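Local coordinates for protein RNA-dependent RNA Polymerase (Bombyx mori cytoplasmic polyhedrosis virus, PDB 6TZ0) that synthesises RNA from an RNA template, transcribing the double-stranded viral genome into plus strands and, after core assembly, probably making the complementary minus strands, at residues A[341-345]-A[742-746]; A[768-774]-A[1046-1050]. All coordinates share one frame; numbering follows the deposited sequence.

Two contacts, in series along the chain, join loops far apart in sequence. Both segments of contact 1 precede those of contact 2; their centres are about 23 Å apart and their nearest atoms about 11 Å, so the two do not touch. Helices relate them instead. Helix 754-766 runs between the loops that hold 742-746 and 768-774, and helix 325-339, which leads into 341-345, also packs against Tyr1047 and Arg772 of contact 2. Contact 1 is the nearer to the UTP site, which is empty here: the side chain of Phe344 is about 11 Å from that of Arg485, a UTP-binding residue. Contact 2 lies away from the known sites and brings a C-terminal-region loop onto 768-774.

Contact 1. Residues A[341-345]-A[742-746]; sequences DGTFL and WTRED
Phe344 lays its ring against the peptide that joins Arg744 to Glu745. Its CD2 comes within 3.3 Å of Arg744 O, and its CE2 lies 3.5 Å from Glu745 N, both meeting the ring obliquely. At the ring edge, in its plane, Glu745 adds its CB, 3.9 Å from Phe344 CD2. With CG beside its own backbone N (chi1 -72°), Phe344 swings its ring across to that peptide. Next to it the two threonines meet through their methyl groups, CG2 of Thr343 lying 4.0 Å from CG2 of Thr743. The hydroxyl of Thr743 is turned to the backbone of Gly342 and Thr343 and is hydrogen-bonded to Ser740 OG, which also reaches Gly342 O weakly.

Behind the peptide, Arg744 curls forward along its own segment to Asp746. Its NE donates to Asp746 O (3.2 Å, N-H...O angle 141°) with that oxygen in the guanidinium plane, its NH2 forms a salt bridge to Asp746 OD1 at 3.5 Å, and its NH1 pairs with Glu759 of helix 754-766. At the far end of 341-345, Asp341 is held by Lys246, Tyr242 and Thr209. The contact brings the loop between helices 325-339 and 349-356 onto the loop leading into helix 754-766. The direct contact is mainly van der Waals, ring against peptide and methyl against methyl, while Arg744 and Asp341 are held apart from it.

Contact 2. Residues A[768-774]-A[1046-1050]; sequences LFRVRRP and AYNMS
Asn1048 reaches into the bend of 768-774 and sets its amide beside the Phe769 ring. Asn1048 OD1 stands 4.0 Å above the plane of one ring face, offset toward the rim, and Asn1048 ND2 comes 3.3 Å from Phe769 CD1; amide and ring planes are 66° apart. Holding CG between the backbone N and the carbonyl carbon (chi1 60°) aims the amide this way.

Apolar contacts widen the seam. Met1049 SD approaches the same ring obliquely, 4.8 Å from its centroid, a Met-aromatic contact, and the CB of Ala1046 is 4.5 Å from Phe769 CD2. Pro774 CG meets Asn1048 CB at 4.1 Å, the two side chains crossing at about a right angle.

Two carbonyl oxygens come close to N-H groups of Asn1048, one of the backbone and one of the side chain, but at poor angles: Val771 O is 3.1 Å from Asn1048 N, and Leu768 O is near Asn1048 ND2. Better aligned is a CA-H...O contact from Arg772 CA to Tyr1047 O (3.6 Å, 158° at the hydrogen). Residues 1046-1049 form a type I beta turn, closed by a weak bond from Met1049 N to Ala1046 O.

Polar tips find partners elsewhere: Tyr1047 OH bonds to Ala329 O in helix 325-339 and Arg772 NH2 to Ser60 O; the Asn1048 carbonyl accepts from Ser1053, just past the turn. The 1046-1049 turn, in the C-terminal family region, therefore rests on the loop that joins helices 754-766 and 774-786 by ring, amide and sulfur contacts and a weak C-H...O contact, with these hydrogen bonds lying within the turn or going to residues outside the two segments.

Contact 1. Residues A[341-345]-A[742-746]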
loop_
_atom_site.group_PDB
_atom_site.type_symbol
_atom_site.label_atom_id
_atom_site.label_comp_id
_atom_site.label_asym_id
_atom_site.label_seq_id
_atom_site.Cartn_x
_atom_site.Cartn_y
_atom_site.Cartn_z
ATOM N N ASP A 341 -11.342 8.974 -20.103
ATOM C CA ASP A 341 -10.601 10.102 -20.642
ATOM C C ASP A 341 -9.115 9.827 -20.799
ATOM O O ASP A 341 -8.463 10.478 -21.618
ATOM C CB ASP A 341 -10.768 11.302 -19.713
ATOM C CG ASP A 341 -10.450 12.613 -20.372
ATOM O OD1 ASP A 341 -10.242 12.648 -21.599
ATOM O OD2 ASP A 341 -10.397 13.623 -19.648
ATOM N N GLY A 342 -8.558 8.909 -20.019
ATOM C CA GLY A 342 -7.146 8.651 -20.038
ATOM C C GLY A 342 -6.355 9.424 -19.005
ATOM O O GLY A 342 -5.376 8.898 -18.478
ATOM N N THR A 343 -6.765 10.651 -18.689
ATOM C CA THR A 343 -6.030 11.462 -17.728
ATOM C C THR A 343 -6.190 10.912 -16.319
ATOM O O THR A 343 -7.189 10.270 -15.988
ATOM C CB THR A 343 -6.520 12.908 -17.748
ATOM O OG1 THR A 343 -7.880 12.958 -17.301
ATOM C CG2 THR A 343 -6.458 13.455 -19.140
ATOM N N PHE A 344 -5.194 11.172 -15.481
ATOM C CA PHE A 344 -5.321 10.795 -14.082
ATOM C C PHE A 344 -6.085 11.887 -13.353
ATOM O O PHE A 344 -5.801 13.075 -13.512
ATOM C CB PHE A 344 -3.962 10.569 -13.426
ATOM C CG PHE A 344 -3.248 9.313 -13.870
ATOM C CD1 PHE A 344 -3.794 8.435 -14.787
ATOM C CD2 PHE A 344 -2.051 8.973 -13.288
ATOM C CE1 PHE A 344 -3.120 7.289 -15.165
ATOM C CE2 PHE A 344 -1.373 7.829 -13.654
ATOM C CZ PHE A 344 -1.909 6.988 -14.590
ATOM N N LEU A 345 -7.068 11.482 -12.570
ATOM C CA LEU A 345 -8.014 12.397 -11.953
ATOM C C LEU A 345 -7.405 12.927 -10.660
ATOM O O LEU A 345 -7.087 12.146 -9.759
ATOM C CB LEU A 345 -9.332 11.667 -11.691
ATOM C CG LEU A 345 -10.359 11.424 -12.808
ATOM C CD1 LEU A 345 -9.903 10.485 -13.910
ATOM C CD2 LEU A 345 -11.602 10.843 -12.190
ATOM N N TRP A 742 0.001 9.466 -22.357
ATOM C CA TRP A 742 0.236 10.901 -22.398
ATOM C C TRP A 742 0.266 11.585 -21.039
ATOM O O TRP A 742 0.861 12.664 -20.939
ATOM C CB TRP A 742 -0.829 11.579 -23.276
ATOM C CG TRP A 742 -0.940 10.936 -24.634
ATOM C CD1 TRP A 742 -1.964 10.150 -25.083
ATOM C CD2 TRP A 742 0.044 10.941 -25.667
ATOM N NE1 TRP A 742 -1.696 9.707 -26.355
ATOM C CE2 TRP A 742 -0.467 10.180 -26.735
ATOM C CE3 TRP A 742 1.295 11.539 -25.802
ATOM C CZ2 TRP A 742 0.237 9.995 -27.913
ATOM C CZ3 TRP A 742 1.992 11.355 -26.974
ATOM C CH2 TRP A 742 1.460 10.592 -28.017
ATOM N N THR A 743 -0.340 11.018 -20.001
ATOM C CA THR A 743 -0.373 11.639 -18.684
ATOM C C THR A 743 0.387 10.784 -17.676
ATOM O O THR A 743 0.743 9.639 -17.949
ATOM C CB THR A 743 -1.815 11.866 -18.217
ATOM O OG1 THR A 743 -2.473 10.605 -18.078
ATOM C CG2 THR A 743 -2.579 12.696 -19.225
ATOM N N ARG A 744 0.639 11.361 -16.498
ATOM C CA ARG A 744 1.348 10.672 -15.426
ATOM C C ARG A 744 0.654 10.885 -14.091
ATOM O O ARG A 744 -0.307 11.647 -13.969
ATOM C CB ARG A 744 2.795 11.143 -15.278
ATOM C CG ARG A 744 3.693 10.736 -16.385
ATOM C CD ARG A 744 5.098 11.218 -16.137
ATOM N NE ARG A 744 5.701 10.546 -14.994
ATOM C CZ ARG A 744 6.345 9.389 -15.074
ATOM N NH1 ARG A 744 6.468 8.780 -16.243
ATOM N NH2 ARG A 744 6.867 8.839 -13.987
ATOM N N GLU A 745 1.167 10.183 -13.077
ATOM C CA GLU A 745 0.749 10.432 -11.704
ATOM C C GLU A 745 1.499 11.615 -11.114
ATOM O O GLU A 745 0.904 12.466 -10.444
ATOM C CB GLU A 745 0.960 9.179 -10.855
ATOM C CG GLU A 745 0.571 9.349 -9.397
ATOM C CD GLU A 745 0.710 8.078 -8.590
ATOM O OE1 GLU A 745 1.135 7.051 -9.161
ATOM O OE2 GLU A 745 0.389 8.106 -7.383
ATOM N N ASP A 746 2.798 11.693 -11.363
ATOM C CA ASP A 746 3.627 12.772 -10.863
ATOM C C ASP A 746 4.337 13.479 -12.009
ATOM O O ASP A 746 4.659 12.873 -13.034
ATOM C CB ASP A 746 4.649 12.253 -9.844
ATOM C CG ASP A 746 5.460 11.080 -10.366
ATOM O OD1 ASP A 746 5.131 10.537 -11.441
ATOM O OD2 ASP A 746 6.445 10.701 -9.699
#

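Contact 2. Residues A[768-774]-A[1046-1050]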
loop_
_atom_site.group_PDB
_atom_site.type_symbol
_atom_site.label_atom_id
_atom_site.label_comp_id
_atom_site.label_asym_id
_atom_site.label_seq_id
_atom_site.Cartn_x
_atom_site.Cartn_y
_atom_site.Cartn_z
ATOM N N LEU A 768 -1.320 -4.066 -26.296
ATOM C CA LEU A 768 -1.062 -4.798 -27.531
ATOM C C LEU A 768 -2.208 -5.744 -27.879
ATOM O O LEU A 768 -2.630 -5.808 -29.038
ATOM C CB LEU A 768 0.262 -5.547 -27.421
ATOM C CG LEU A 768 1.012 -5.779 -28.734
ATOM C CD1 LEU A 768 2.476 -5.881 -28.415
ATOM C CD2 LEU A 768 0.579 -7.000 -29.488
ATOM N N PHE A 769 -2.700 -6.522 -26.911
ATOM C CA PHE A 769 -3.845 -7.382 -27.193
ATOM C C PHE A 769 -5.174 -6.744 -26.832
ATOM O O PHE A 769 -6.219 -7.300 -27.170
ATOM C CB PHE A 769 -3.774 -8.747 -26.489
ATOM C CG PHE A 769 -2.869 -9.751 -27.151
ATOM C CD1 PHE A 769 -1.834 -9.366 -27.978
ATOM C CD2 PHE A 769 -3.201 -11.092 -27.102
ATOM C CE1 PHE A 769 -1.053 -10.292 -28.602
ATOM C CE2 PHE A 769 -2.426 -12.032 -27.740
ATOM C CZ PHE A 769 -1.350 -11.627 -28.498
ATOM N N ARG A 770 -5.171 -5.608 -26.149
ATOM C CA ARG A 770 -6.408 -4.922 -25.811
ATOM C C ARG A 770 -6.788 -3.877 -26.850
ATOM O O ARG A 770 -7.668 -3.049 -26.607
ATOM C CB ARG A 770 -6.290 -4.312 -24.417
ATOM C CG ARG A 770 -5.147 -3.361 -24.235
ATOM C CD ARG A 770 -5.049 -2.947 -22.788
ATOM N NE ARG A 770 -4.627 -4.028 -21.904
ATOM C CZ ARG A 770 -4.590 -3.929 -20.580
ATOM N NH1 ARG A 770 -4.951 -2.803 -19.989
ATOM N NH2 ARG A 770 -4.186 -4.949 -19.843
ATOM N N VAL A 771 -6.161 -3.929 -28.019
ATOM C CA VAL A 771 -6.305 -2.924 -29.058
ATOM C C VAL A 771 -6.847 -3.620 -30.302
ATOM O O VAL A 771 -6.806 -4.844 -30.422
ATOM C CB VAL A 771 -4.953 -2.228 -29.333
ATOM C CG1 VAL A 771 -4.051 -3.066 -30.223
ATOM C CG2 VAL A 771 -5.112 -0.852 -29.836
ATOM N N ARG A 772 -7.360 -2.830 -31.236
ATOM C CA ARG A 772 -8.012 -3.378 -32.415
ATOM C C ARG A 772 -7.192 -3.211 -33.690
ATOM O O ARG A 772 -7.296 -4.041 -34.595
ATOM C CB ARG A 772 -9.391 -2.728 -32.571
ATOM C CG ARG A 772 -10.293 -3.367 -33.576
ATOM C CD ARG A 772 -11.674 -2.771 -33.510
ATOM N NE ARG A 772 -12.511 -3.285 -34.581
ATOM C CZ ARG A 772 -13.765 -2.915 -34.786
ATOM N NH1 ARG A 772 -14.331 -2.021 -33.992
ATOM N NH2 ARG A 772 -14.450 -3.431 -35.792
ATOM N N ARG A 773 -6.360 -2.173 -33.783
ATOM C CA ARG A 773 -5.444 -2.000 -34.910
ATOM C C ARG A 773 -4.063 -1.647 -34.365
ATOM O O ARG A 773 -3.791 -0.476 -34.059
ATOM C CB ARG A 773 -5.937 -0.936 -35.887
ATOM C CG ARG A 773 -5.077 -0.828 -37.128
ATOM C CD ARG A 773 -5.607 0.144 -38.168
ATOM N NE ARG A 773 -5.583 1.539 -37.738
ATOM C CZ ARG A 773 -6.653 2.321 -37.681
ATOM N NH1 ARG A 773 -7.839 1.855 -38.036
ATOM N NH2 ARG A 773 -6.536 3.578 -37.285
ATOM N N PRO A 774 -3.169 -2.631 -34.226
ATOM C CA PRO A 774 -1.844 -2.352 -33.646
ATOM C C PRO A 774 -0.894 -1.592 -34.560
ATOM O O PRO A 774 0.096 -1.035 -34.064
ATOM C CB PRO A 774 -1.300 -3.753 -33.339
ATOM C CG PRO A 774 -2.498 -4.619 -33.259
ATOM C CD PRO A 774 -3.451 -4.074 -34.263
ATOM N N ALA A 1046 -9.583 -11.874 -28.770
ATOM C CA ALA A 1046 -8.982 -10.589 -28.443
ATOM C C ALA A 1046 -9.411 -9.604 -29.517
ATOM O O ALA A 1046 -9.866 -10.000 -30.592
ATOM C CB ALA A 1046 -7.458 -10.665 -28.350
ATOM N N TYR A 1047 -9.273 -8.306 -29.222
ATOM C CA TYR A 1047 -9.665 -7.307 -30.211
ATOM C C TYR A 1047 -8.721 -7.260 -31.402
ATOM O O TYR A 1047 -9.127 -6.795 -32.470
ATOM C CB TYR A 1047 -9.771 -5.909 -29.598
ATOM C CG TYR A 1047 -10.983 -5.679 -28.737
ATOM C CD1 TYR A 1047 -12.241 -5.601 -29.302
ATOM C CD2 TYR A 1047 -10.863 -5.479 -27.373
ATOM C CE1 TYR A 1047 -13.349 -5.383 -28.531
ATOM C CE2 TYR A 1047 -11.968 -5.258 -26.592
ATOM C CZ TYR A 1047 -13.208 -5.210 -27.177
ATOM O OH TYR A 1047 -14.319 -4.980 -26.407
ATOM N N ASN A 1048 -7.489 -7.743 -31.264
ATOM C CA ASN A 1048 -6.571 -7.801 -32.393
ATOM C C ASN A 1048 -6.527 -9.159 -33.084
ATOM O O ASN A 1048 -5.797 -9.307 -34.067
ATOM C CB ASN A 1048 -5.149 -7.419 -31.972
ATOM C CG ASN A 1048 -4.573 -8.331 -30.907
ATOM O OD1 ASN A 1048 -5.262 -9.159 -30.326
ATOM N ND2 ASN A 1048 -3.273 -8.225 -30.700
ATOM N N MET A 1049 -7.257 -10.152 -32.595
ATOM C CA MET A 1049 -7.145 -11.514 -33.103
ATOM C C MET A 1049 -8.343 -11.919 -33.949
ATOM O O MET A 1049 -8.756 -13.076 -33.936
ATOM C CB MET A 1049 -6.942 -12.504 -31.960
ATOM C CG MET A 1049 -5.574 -12.413 -31.325
ATOM S SD MET A 1049 -5.354 -13.571 -29.979
ATOM C CE MET A 1049 -5.333 -15.093 -30.902
ATOM N N SER A 1050 -8.889 -10.981 -34.720
ATOM C CA SER A 1050 -10.010 -11.283 -35.596
ATOM C C SER A 1050 -9.560 -12.141 -36.767
ATOM O O SER A 1050 -8.370 -12.258 -37.058
ATOM C CB SER A 1050 -10.666 -10.001 -36.106
ATOM O OG SER A 1050 -9.800 -9.291 -36.966
#